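Local coordinates for glycoside hydrolase family 88 protein (Bacteroides vulgatus, PDB 4Q88) that is of unknown function but probably acts as a hydrolase, perhaps on glycosidic substrates, at residues I65-Y70 with F104-D109; R122-M127 with V153-I158; A248-P253 with S260-E265; Y280-G285 with G289-D294. All blocks are in the same frame, centred on the assembly; numbering follows the deposited sequence. Where two conformers were deposited one is given.

Overall arrangement
The chain is largely helical, and its family belongs to the six-hairpin clan, whose members are built as (alpha/alpha)6 barrels. The four contacts follow one another along the sequence. Contacts 1 and 2 are neighbours on one side of the chain's centre, their own centres 13 Å apart. They join helices 58-70 with 103-113 and 117-132 with 144-159, and meet through packing and an Asp109-Lys154 salt bridge. Contacts 3 and 4 have centres 20 Å apart and touch where Ala248, near the end of helix 233-249, packs on Phe282 of helix 272-287. Contact 3 lies opposite contacts 1 and 2, its centre about 36 Å from that of contact 1. Contact 4 fixes the link between helices 272-287 and 293-311.

Contact 1 of 4, residues I65-Y70 with F104-D109; sequences IDWADY and FQTYAD
Ala68 CB rests against the CD1-CE1 bond of the Tyr107 ring, 3.6 Å from Tyr107 CE1, and the neighbouring ring carbon CD1 is nearly as close. The same carbon, Tyr107 CE1, also lies 4.0 Å from Trp67 CZ3. The two aromatic rings are inclined to each other, planes at 45° and centroids 5.8 Å apart for the six-membered ring of Trp67. The indole meets Thr106 differently. The methyl CG2 of Thr106 sits at the ring edge, close to the indole plane, 3.8 Å from Trp67 CZ3. Trp67 has CG anti to the backbone N (chi1 171°), and this sends the six-membered ring across to helix 103-113. The side chains of Trp67 and Thr106 cross at about a right angle. The two helices are probably part of an (alpha/alpha)6 barrel, as in other families of the six-hairpin clan. Their local axes come within 10.6 Å at an angle of 115°, with Ala68 and Tyr107 nearest in the backbone. All four touching residues are buried, and the contact between the segments is apolar. The polar ends are held by other parts of the chain: Trp67 NE1 bonds to the backbone O of Arg36, and Tyr107 OH to that of Lys74. His45 stacks on the indole of Trp67.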
# COMPACT_ATOMS: atom_id res chain seq x y z
N ILE A 65 9.96 -10.60 12.60
CA ILE A 65 11.27 -10.42 13.21
C ILE A 65 12.27 -11.32 12.50
O ILE A 65 13.38 -10.89 12.19
CB ILE A 65 11.25 -10.76 14.72
CG1 ILE A 65 10.43 -9.72 15.49
CG2 ILE A 65 12.67 -10.89 15.29
CD1 ILE A 65 10.05 -10.13 16.90
N ASP A 66 11.87 -12.54 12.19
CA ASP A 66 12.79 -13.50 11.54
C ASP A 66 13.13 -13.00 10.15
O ASP A 66 14.26 -13.16 9.67
CB ASP A 66 12.15 -14.90 11.47
CG ASP A 66 12.11 -15.62 12.80
OD1 ASP A 66 12.63 -15.09 13.81
OD2 ASP A 66 11.42 -16.68 12.85
N TRP A 67 12.16 -12.39 9.47
CA TRP A 67 12.47 -11.78 8.16
C TRP A 67 13.39 -10.58 8.26
O TRP A 67 14.33 -10.48 7.47
CB TRP A 67 11.17 -11.37 7.47
CG TRP A 67 11.25 -10.54 6.22
CD1 TRP A 67 11.55 -10.98 4.96
CD2 TRP A 67 10.87 -9.17 6.10
NE1 TRP A 67 11.39 -9.95 4.05
CE2 TRP A 67 10.99 -8.82 4.72
CE3 TRP A 67 10.47 -8.20 7.01
CZ2 TRP A 67 10.68 -7.54 4.25
CZ3 TRP A 67 10.17 -6.93 6.54
CH2 TRP A 67 10.30 -6.61 5.17
N ALA A 68 13.16 -9.71 9.25
CA ALA A 68 14.02 -8.56 9.42
C ALA A 68 15.46 -8.98 9.79
O ALA A 68 16.42 -8.42 9.29
CB ALA A 68 13.47 -7.63 10.45
N ASP A 69 15.56 -9.93 10.71
CA ASP A 69 16.88 -10.49 11.13
C ASP A 69 17.64 -11.06 9.90
O ASP A 69 18.80 -10.73 9.69
CB ASP A 69 16.64 -11.60 12.18
CG ASP A 69 16.49 -11.08 13.58
OD1 ASP A 69 16.94 -9.94 13.87
OD2 ASP A 69 15.92 -11.83 14.43
N TYR A 70 16.98 -11.87 9.09
CA TYR A 70 17.54 -12.46 7.88
C TYR A 70 18.09 -11.38 6.92
O TYR A 70 19.14 -11.54 6.29
CB TYR A 70 16.50 -13.32 7.15
CG TYR A 70 17.01 -13.85 5.82
CD1 TYR A 70 18.04 -14.77 5.77
CD2 TYR A 70 16.47 -13.40 4.62
CE1 TYR A 70 18.51 -15.24 4.54
CE2 TYR A 70 16.93 -13.86 3.40
CZ TYR A 70 17.95 -14.78 3.38
OH TYR A 70 18.38 -15.22 2.15
N PHE A 104 11.50 -0.69 5.53
CA PHE A 104 11.72 0.20 6.69
C PHE A 104 10.46 0.47 7.51
O PHE A 104 10.56 0.82 8.73
CB PHE A 104 12.30 1.57 6.27
CG PHE A 104 13.61 1.53 5.51
CD1 PHE A 104 14.48 0.48 5.58
CD2 PHE A 104 13.99 2.65 4.75
CE1 PHE A 104 15.66 0.47 4.88
CE2 PHE A 104 15.16 2.66 4.04
CZ PHE A 104 16.03 1.58 4.12
N GLN A 105 9.28 0.31 6.90
CA GLN A 105 8.04 0.48 7.65
C GLN A 105 7.96 -0.58 8.75
O GLN A 105 7.65 -0.29 9.91
CB GLN A 105 6.81 0.33 6.72
CG GLN A 105 6.77 1.37 5.61
CD GLN A 105 5.46 1.32 4.82
OE1 GLN A 105 4.42 0.95 5.34
NE2 GLN A 105 5.53 1.69 3.54
N THR A 106 8.27 -1.80 8.38
CA THR A 106 8.20 -2.92 9.31
C THR A 106 9.37 -2.84 10.35
O THR A 106 9.18 -3.16 11.55
CB THR A 106 8.20 -4.24 8.52
OG1 THR A 106 6.96 -4.36 7.79
CG2 THR A 106 8.30 -5.41 9.43
N TYR A 107 10.55 -2.40 9.90
CA TYR A 107 11.68 -2.25 10.82
C TYR A 107 11.33 -1.20 11.88
O TYR A 107 11.57 -1.42 13.07
CB TYR A 107 13.00 -1.91 10.15
CG TYR A 107 13.44 -2.86 9.04
CD1 TYR A 107 12.94 -4.16 8.95
CD2 TYR A 107 14.37 -2.46 8.10
CE1 TYR A 107 13.40 -5.05 7.95
CE2 TYR A 107 14.79 -3.32 7.09
CZ TYR A 107 14.32 -4.62 7.03
OH TYR A 107 14.77 -5.48 6.03
N ALA A 108 10.74 -0.07 11.47
CA ALA A 108 10.28 0.93 12.44
C ALA A 108 9.21 0.40 13.40
O ALA A 108 9.26 0.66 14.64
CB ALA A 108 9.72 2.15 11.73
N ASP A 109 8.23 -0.32 12.86
CA ASP A 109 7.18 -0.93 13.69
C ASP A 109 7.78 -1.88 14.72
O ASP A 109 7.38 -1.87 15.89
CB ASP A 109 6.19 -1.72 12.86
CG ASP A 109 5.29 -0.83 12.00
OD1 ASP A 109 5.20 0.40 12.22
OD2 ASP A 109 4.66 -1.42 11.07

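Contact 2 of 4, residues R122-M127 with V153-I158; sequences RAREVM and VKMYDI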
# COMPACT_ATOMS: atom_id res chain seq x y z
N ARG A 122 19.98 1.43 9.46
CA ARG A 122 20.05 1.52 7.99
C ARG A 122 18.92 2.43 7.46
O ARG A 122 19.14 3.26 6.58
CB ARG A 122 19.92 0.16 7.36
CG ARG A 122 20.00 0.17 5.84
CD ARG A 122 21.29 0.77 5.30
NE ARG A 122 21.44 0.42 3.88
CZ ARG A 122 22.56 0.54 3.16
NH1 ARG A 122 23.65 1.07 3.70
NH2 ARG A 122 22.59 0.12 1.90
N ALA A 123 17.71 2.27 7.99
CA ALA A 123 16.61 3.19 7.60
C ALA A 123 16.99 4.65 7.78
O ALA A 123 16.74 5.44 6.89
CB ALA A 123 15.37 2.91 8.40
N ARG A 124 17.55 5.00 8.94
CA ARG A 124 17.99 6.39 9.18
C ARG A 124 19.10 6.78 8.23
O ARG A 124 19.08 7.85 7.67
CB ARG A 124 18.45 6.58 10.64
CG ARG A 124 17.35 6.60 11.68
CD ARG A 124 17.92 7.07 13.02
NE ARG A 124 18.53 8.37 12.79
CZ ARG A 124 19.47 8.94 13.53
NH1 ARG A 124 19.91 8.39 14.66
NH2 ARG A 124 19.97 10.09 13.12
N GLU A 125 20.08 5.90 8.04
CA GLU A 125 21.19 6.22 7.15
C GLU A 125 20.68 6.55 5.74
O GLU A 125 21.04 7.56 5.14
CB GLU A 125 22.15 5.04 7.05
CG GLU A 125 23.24 5.32 6.02
CD GLU A 125 24.10 4.12 5.66
OE1 GLU A 125 23.79 2.94 6.00
OE2 GLU A 125 25.12 4.40 4.98
N VAL A 126 19.83 5.66 5.23
CA VAL A 126 19.35 5.81 3.86
C VAL A 126 18.41 7.01 3.73
O VAL A 126 18.59 7.83 2.82
CB VAL A 126 18.63 4.53 3.38
CG1 VAL A 126 17.91 4.79 2.05
CG2 VAL A 126 19.65 3.38 3.32
N MSE A 127 17.43 7.15 4.61
CA MSE A 127 16.42 8.22 4.39
C MSE A 127 16.98 9.59 4.70
O MSE A 127 16.68 10.56 4.00
CB MSE A 127 15.18 8.01 5.21
CG MSE A 127 14.41 6.72 4.96
SE MSE A 127 14.11 6.28 3.09
CE MSE A 127 13.00 7.75 2.52
N VAL A 153 6.36 9.06 8.13
CA VAL A 153 5.67 9.31 9.41
C VAL A 153 6.18 8.38 10.50
O VAL A 153 6.23 8.78 11.69
CB VAL A 153 4.13 9.27 9.31
CG1 VAL A 153 3.64 10.43 8.44
CG2 VAL A 153 3.59 7.93 8.79
N LYS A 154 6.53 7.14 10.13
CA LYS A 154 7.03 6.16 11.10
C LYS A 154 8.42 6.61 11.60
O LYS A 154 8.73 6.49 12.82
CB LYS A 154 7.09 4.75 10.52
CG LYS A 154 5.70 4.15 10.33
CD LYS A 154 5.73 2.82 9.59
CE LYS A 154 4.33 2.30 9.34
NZ LYS A 154 3.58 1.95 10.57
N MSE A 155 9.23 7.18 10.71
CA MSE A 155 10.60 7.60 11.11
C MSE A 155 10.53 8.86 11.93
O MSE A 155 11.26 9.00 12.94
CB MSE A 155 11.59 7.77 9.94
CG MSE A 155 11.84 6.46 9.14
SE MSE A 155 12.51 5.00 10.27
CE MSE A 155 14.12 5.95 10.88
N TYR A 156 9.64 9.78 11.56
CA TYR A 156 9.34 10.95 12.40
C TYR A 156 8.90 10.52 13.79
O TYR A 156 9.36 11.09 14.81
CB TYR A 156 8.29 11.90 11.79
CG TYR A 156 8.02 13.04 12.71
CD1 TYR A 156 8.87 14.14 12.72
CD2 TYR A 156 7.01 12.98 13.69
CE1 TYR A 156 8.72 15.18 13.64
CE2 TYR A 156 6.84 14.02 14.61
CZ TYR A 156 7.70 15.13 14.57
OH TYR A 156 7.56 16.17 15.46
N ASP A 157 7.97 9.56 13.87
CA ASP A 157 7.48 9.13 15.18
C ASP A 157 8.63 8.72 16.11
O ASP A 157 8.65 9.05 17.34
CB ASP A 157 6.55 7.93 15.00
CG ASP A 157 6.02 7.41 16.30
OD1 ASP A 157 5.44 8.22 17.04
OD2 ASP A 157 6.19 6.23 16.56
N ILE A 158 9.62 8.04 15.54
CA ILE A 158 10.84 7.64 16.31
C ILE A 158 11.81 8.78 16.59
O ILE A 158 12.17 9.00 17.76
CB ILE A 158 11.57 6.50 15.61
CG1 ILE A 158 10.66 5.26 15.58
CG2 ILE A 158 12.89 6.16 16.33
CD1 ILE A 158 11.09 4.22 14.58
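Met155, present as selenomethionine, reaches from helix 144-159 to Ala123 and Arg124 on helix 117-132. This is helix-to-helix packing in a fold consistent with the (alpha/alpha)6 barrel of the six-hairpin clan. The packing is tightest at the terminal methyl of Met155, whose CE lies 3.4 Å from the methylene CG of Arg124. The Met155 chain is bent at chi2 (-58°) and again at chi3 (-59°), which brings CE round beside the base of Arg124. Ala123 is met at a more ordinary distance, its CB 4.0 Å from Met155 SE. Phe104 of helix 103-113 covers Ala123, and Tyr164 of helix 163-179 packs on Met155. No hydrogen bond joins the two segments. The loose, solvent side of the contact is the rest of the Arg124 chain beyond CG. Arg124 is exposed and offers only the aliphatic start of its chain to Met155, the two side chains crossing obliquely. Its chain bends at chi3 (56°), and its NE forms a salt bridge with Glu128 on the same helix. The charge is therefore matched within helix 117-132, not across the contact. Arg122 and Glu125 are paired along their own helix as well, and Lys81 gives Glu125 a second positive partner. In that pair Arg122 NH1 meets Glu125 OE1 at 3.0 Å, from above the carboxylate plane.

Contact 3 of 4, residues A248-P253 with S260-E265; sequences AACQQP and SLIDPE
Cys250 packs against Leu261 and Ile262 of a type I beta turn from Ser260 to Asp263, and Gln252 against Pro264 just after it. The contact brings the chain leaving helix 233-249 against the loop that leads on to helix 272-287, within a fold consistent with an (alpha/alpha)6 barrel. Cys250 comes first and is buried. Its SG sits between the backbone N and the carbonyl carbon (chi1 58°) and meets Leu261 CB at 4.0 Å. Ile262 has two conformers, and in one of them its CG2 touches Cys250 CB at 3.9 Å. The backbone O of Cys250 accepts a hydrogen bond from a water, which also donates to Leu261 O. Gln251 points away from 260-265; its NE2 bonds to Gly255 O and Ile299 O. Gln252 then bends at chi2 (-55°) toward Pro264. This sets its amide over Pro264, with NE2 3.8 Å from Pro264 CG. The same NE2 donates to the bridging water at 3.2 Å. A second water accepts a weak bond from NE2 and donates to Leu261 O. With an alanine in place of Gln252, both waters would probably lose their amide donor and a gap would open beside Pro264. Leu261 O thus receives two water hydrogens, the shorter bond coming from the second water, whose oxygen is 2.7 Å from Leu261 O.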
# COMPACT_ATOMS: atom_id res chain seq x y z
N ALA A 248 -15.05 5.96 -5.18
CA ALA A 248 -16.39 5.43 -5.00
C ALA A 248 -17.24 5.42 -6.30
O ALA A 248 -17.93 4.42 -6.64
CB ALA A 248 -17.11 6.16 -3.88
N ALA A 249 -17.10 6.50 -7.04
CA ALA A 249 -17.85 6.74 -8.24
C ALA A 249 -17.50 5.76 -9.33
O ALA A 249 -18.31 5.58 -10.27
CB ALA A 249 -17.61 8.17 -8.73
N CYS A 250 -16.36 5.08 -9.26
CA CYS A 250 -16.08 4.13 -10.35
C CYS A 250 -16.06 2.65 -9.90
O CYS A 250 -15.61 1.77 -10.64
CB CYS A 250 -14.83 4.52 -11.11
SG CYS A 250 -13.37 4.62 -10.10
N GLN A 251 -16.62 2.38 -8.72
CA GLN A 251 -16.80 1.02 -8.27
C GLN A 251 -17.74 0.23 -9.23
O GLN A 251 -18.72 0.78 -9.74
CB GLN A 251 -17.37 1.02 -6.86
CG GLN A 251 -17.42 -0.37 -6.28
CD GLN A 251 -17.96 -0.36 -4.86
OE1 GLN A 251 -18.92 0.38 -4.56
NE2 GLN A 251 -17.45 -1.22 -4.04
N GLN A 252 -17.43 -1.02 -9.50
CA GLN A 252 -18.32 -1.84 -10.34
C GLN A 252 -19.49 -2.35 -9.49
O GLN A 252 -19.39 -2.46 -8.25
CB GLN A 252 -17.55 -2.99 -10.95
CG GLN A 252 -16.45 -2.55 -11.88
CD GLN A 252 -16.96 -1.65 -12.97
OE1 GLN A 252 -17.91 -1.99 -13.67
NE2 GLN A 252 -16.40 -0.48 -13.08
N PRO A 253 -20.62 -2.66 -10.13
CA PRO A 253 -21.76 -3.17 -9.38
C PRO A 253 -21.43 -4.40 -8.53
O PRO A 253 -21.97 -4.55 -7.41
CB PRO A 253 -22.78 -3.52 -10.51
CG PRO A 253 -22.45 -2.60 -11.59
CD PRO A 253 -20.96 -2.34 -11.53
N SER A 260 -8.30 -0.77 -15.27
CA SER A 260 -8.43 0.59 -15.77
C SER A 260 -9.71 1.13 -15.19
O SER A 260 -10.82 0.67 -15.55
CB SER A 260 -8.43 0.64 -17.32
OG SER A 260 -8.37 1.98 -17.75
N LEU A 261 -9.59 2.02 -14.21
CA LEU A 261 -10.69 2.35 -13.32
C LEU A 261 -11.94 2.87 -14.04
O LEU A 261 -13.05 2.49 -13.66
CB LEU A 261 -10.25 3.36 -12.25
CG LEU A 261 -9.36 2.82 -11.16
CD1 LEU A 261 -8.70 3.97 -10.36
CD2 LEU A 261 -10.10 1.87 -10.24
N ILE A 262 -11.74 3.70 -15.06
CA ILE A 262 -12.88 4.24 -15.78
C ILE A 262 -13.04 3.69 -17.22
O ILE A 262 -13.89 4.15 -17.94
CB ILE A 262 -12.95 5.76 -15.67
CG1 ILE A 262 -11.74 6.42 -16.30
CG2 ILE A 262 -13.03 6.20 -14.19
CD1 ILE A 262 -11.92 7.92 -16.45
N ASP A 263 -12.31 2.61 -17.56
CA ASP A 263 -12.57 1.81 -18.78
C ASP A 263 -12.61 0.32 -18.41
O ASP A 263 -11.65 -0.44 -18.64
CB ASP A 263 -11.55 2.09 -19.83
CG ASP A 263 -11.98 1.57 -21.21
OD1 ASP A 263 -12.90 0.74 -21.27
OD2 ASP A 263 -11.43 2.02 -22.24
N PRO A 264 -13.72 -0.11 -17.84
CA PRO A 264 -13.80 -1.52 -17.47
C PRO A 264 -13.66 -2.47 -18.66
O PRO A 264 -13.09 -3.55 -18.49
CB PRO A 264 -15.20 -1.66 -16.83
CG PRO A 264 -15.83 -0.35 -16.87
CD PRO A 264 -14.86 0.68 -17.34
N GLU A 265 -14.08 -2.05 -19.86
CA GLU A 265 -14.04 -2.91 -21.06
C GLU A 265 -12.61 -3.19 -21.55
O GLU A 265 -12.32 -4.25 -22.12
CB GLU A 265 -14.79 -2.22 -22.17
CG GLU A 265 -16.31 -2.21 -22.08
CD GLU A 265 -16.91 -1.42 -20.92
OE1 GLU A 265 -16.41 -0.33 -20.54
OE2 GLU A 265 -17.89 -1.95 -20.36
O HOH W 1 -13.62 0.30 -11.75
O HOH W 2 -15.68 2.56 -14.26

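Contact 4 of 4, residues Y280-G285 with G289-D294; sequences YGFLWG and GLLNAD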
# COMPACT_ATOMS: atom_id res chain seq x y z
N TYR A 280 -9.54 -1.08 2.38
CA TYR A 280 -8.80 -0.65 3.56
C TYR A 280 -8.96 0.82 3.78
O TYR A 280 -9.29 1.31 4.90
CB TYR A 280 -7.30 -1.02 3.45
CG TYR A 280 -6.46 -0.36 4.54
CD1 TYR A 280 -6.63 -0.73 5.89
CD2 TYR A 280 -5.59 0.67 4.25
CE1 TYR A 280 -5.89 -0.09 6.90
CE2 TYR A 280 -4.86 1.32 5.28
CZ TYR A 280 -5.00 0.92 6.57
OH TYR A 280 -4.30 1.55 7.57
N GLY A 281 -8.74 1.59 2.73
CA GLY A 281 -8.78 3.04 2.87
C GLY A 281 -10.16 3.55 3.26
O GLY A 281 -10.28 4.44 4.14
N PHE A 282 -11.21 2.98 2.68
CA PHE A 282 -12.57 3.43 2.97
C PHE A 282 -12.93 3.06 4.43
O PHE A 282 -13.45 3.86 5.17
CB PHE A 282 -13.57 2.77 2.03
CG PHE A 282 -13.61 3.38 0.64
CD1 PHE A 282 -14.03 4.66 0.48
CD2 PHE A 282 -13.32 2.64 -0.47
CE1 PHE A 282 -14.14 5.24 -0.77
CE2 PHE A 282 -13.45 3.21 -1.74
CZ PHE A 282 -13.83 4.51 -1.88
N LEU A 283 -12.61 1.83 4.82
CA LEU A 283 -12.92 1.38 6.20
C LEU A 283 -12.15 2.27 7.21
O LEU A 283 -12.74 2.72 8.20
CB LEU A 283 -12.58 -0.08 6.36
CG LEU A 283 -13.50 -1.07 5.66
CD1 LEU A 283 -12.78 -2.42 5.62
CD2 LEU A 283 -14.87 -1.15 6.35
N TRP A 284 -10.86 2.50 6.98
CA TRP A 284 -10.04 3.35 7.87
C TRP A 284 -10.65 4.77 7.98
O TRP A 284 -10.84 5.34 9.09
CB TRP A 284 -8.56 3.42 7.42
CG TRP A 284 -7.78 4.21 8.38
CD1 TRP A 284 -7.23 3.75 9.54
CD2 TRP A 284 -7.57 5.62 8.36
NE1 TRP A 284 -6.63 4.78 10.22
CE2 TRP A 284 -6.90 5.95 9.55
CE3 TRP A 284 -7.97 6.65 7.49
CZ2 TRP A 284 -6.54 7.26 9.87
CZ3 TRP A 284 -7.59 7.97 7.81
CH2 TRP A 284 -6.91 8.24 8.99
N GLY A 285 -10.98 5.33 6.81
CA GLY A 285 -11.61 6.66 6.74
C GLY A 285 -12.92 6.77 7.51
O GLY A 285 -13.14 7.74 8.20
N GLY A 289 -13.35 8.86 11.23
CA GLY A 289 -14.14 10.08 11.17
C GLY A 289 -13.88 11.09 10.05
O GLY A 289 -14.33 12.23 10.14
N LEU A 290 -13.22 10.64 8.98
CA LEU A 290 -12.87 11.48 7.85
C LEU A 290 -13.74 11.24 6.63
O LEU A 290 -13.78 12.08 5.71
CB LEU A 290 -11.38 11.24 7.49
CG LEU A 290 -10.37 11.73 8.51
CD1 LEU A 290 -9.00 11.53 7.88
CD2 LEU A 290 -10.56 13.21 8.87
N LEU A 291 -14.51 10.14 6.64
CA LEU A 291 -15.48 9.83 5.62
C LEU A 291 -16.82 9.52 6.22
O LEU A 291 -16.92 8.76 7.21
CB LEU A 291 -15.01 8.61 4.82
CG LEU A 291 -13.66 8.66 4.16
CD1 LEU A 291 -13.39 7.33 3.50
CD2 LEU A 291 -13.62 9.79 3.13
N ASN A 292 -17.85 10.12 5.64
CA ASN A 292 -19.20 9.96 6.12
C ASN A 292 -19.66 8.50 6.06
O ASN A 292 -19.64 7.86 4.98
CB ASN A 292 -20.17 10.87 5.34
CG ASN A 292 -21.60 10.72 5.80
OD1 ASN A 292 -22.30 9.78 5.44
ND2 ASN A 292 -22.03 11.65 6.66
N ALA A 293 -20.06 7.95 7.20
CA ALA A 293 -20.45 6.53 7.27
C ALA A 293 -21.63 6.15 6.39
O ALA A 293 -21.67 5.06 5.84
CB ALA A 293 -20.71 6.10 8.74
N ASP A 294 -22.65 7.00 6.30
CA ASP A 294 -23.82 6.67 5.53
C ASP A 294 -23.50 6.66 4.02
O ASP A 294 -23.97 5.80 3.30
CB ASP A 294 -24.94 7.66 5.83
CG ASP A 294 -25.46 7.54 7.27
OD1 ASP A 294 -25.47 6.41 7.82
OD2 ASP A 294 -25.84 8.58 7.83
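The backbone O of Gly285 accepts hydrogen bonds from two successive amides, Leu290 N at 3.0 Å and Leu291 N at 3.2 Å. The first donor lies in the carbonyl plane, with a C=O...N angle of 158°. The second comes from well above that plane. Beside this pair, Leu291 lays its side chain against the helix backbone. Its CD1 is 3.8 Å from Gly285 CA and 3.9 Å from Phe282 O. A CB on Gly285 would clash with this methyl, so the bare glycine lets the leucine in. The same CD1 meets Phe282 CD1 at 4.1 Å, approaching the ring obliquely. Leu290 points its CD1 to Trp284 CZ3, 3.8 Å away, where the indole tip comes forward because Trp284 CG is anti to the backbone N (chi1 -176°). Replacing Leu291 with a serine is likely to open a gap over Gly285 and strip Phe282 of its methyl neighbour. Phe240 and Ala244 of helix 233-249 also touch Leu291. Gly289, with phi 75°, is the C-prime residue of a Schellman motif that ends helix 272-287, and Asn292 is the N-cap of helix 293-311 that follows.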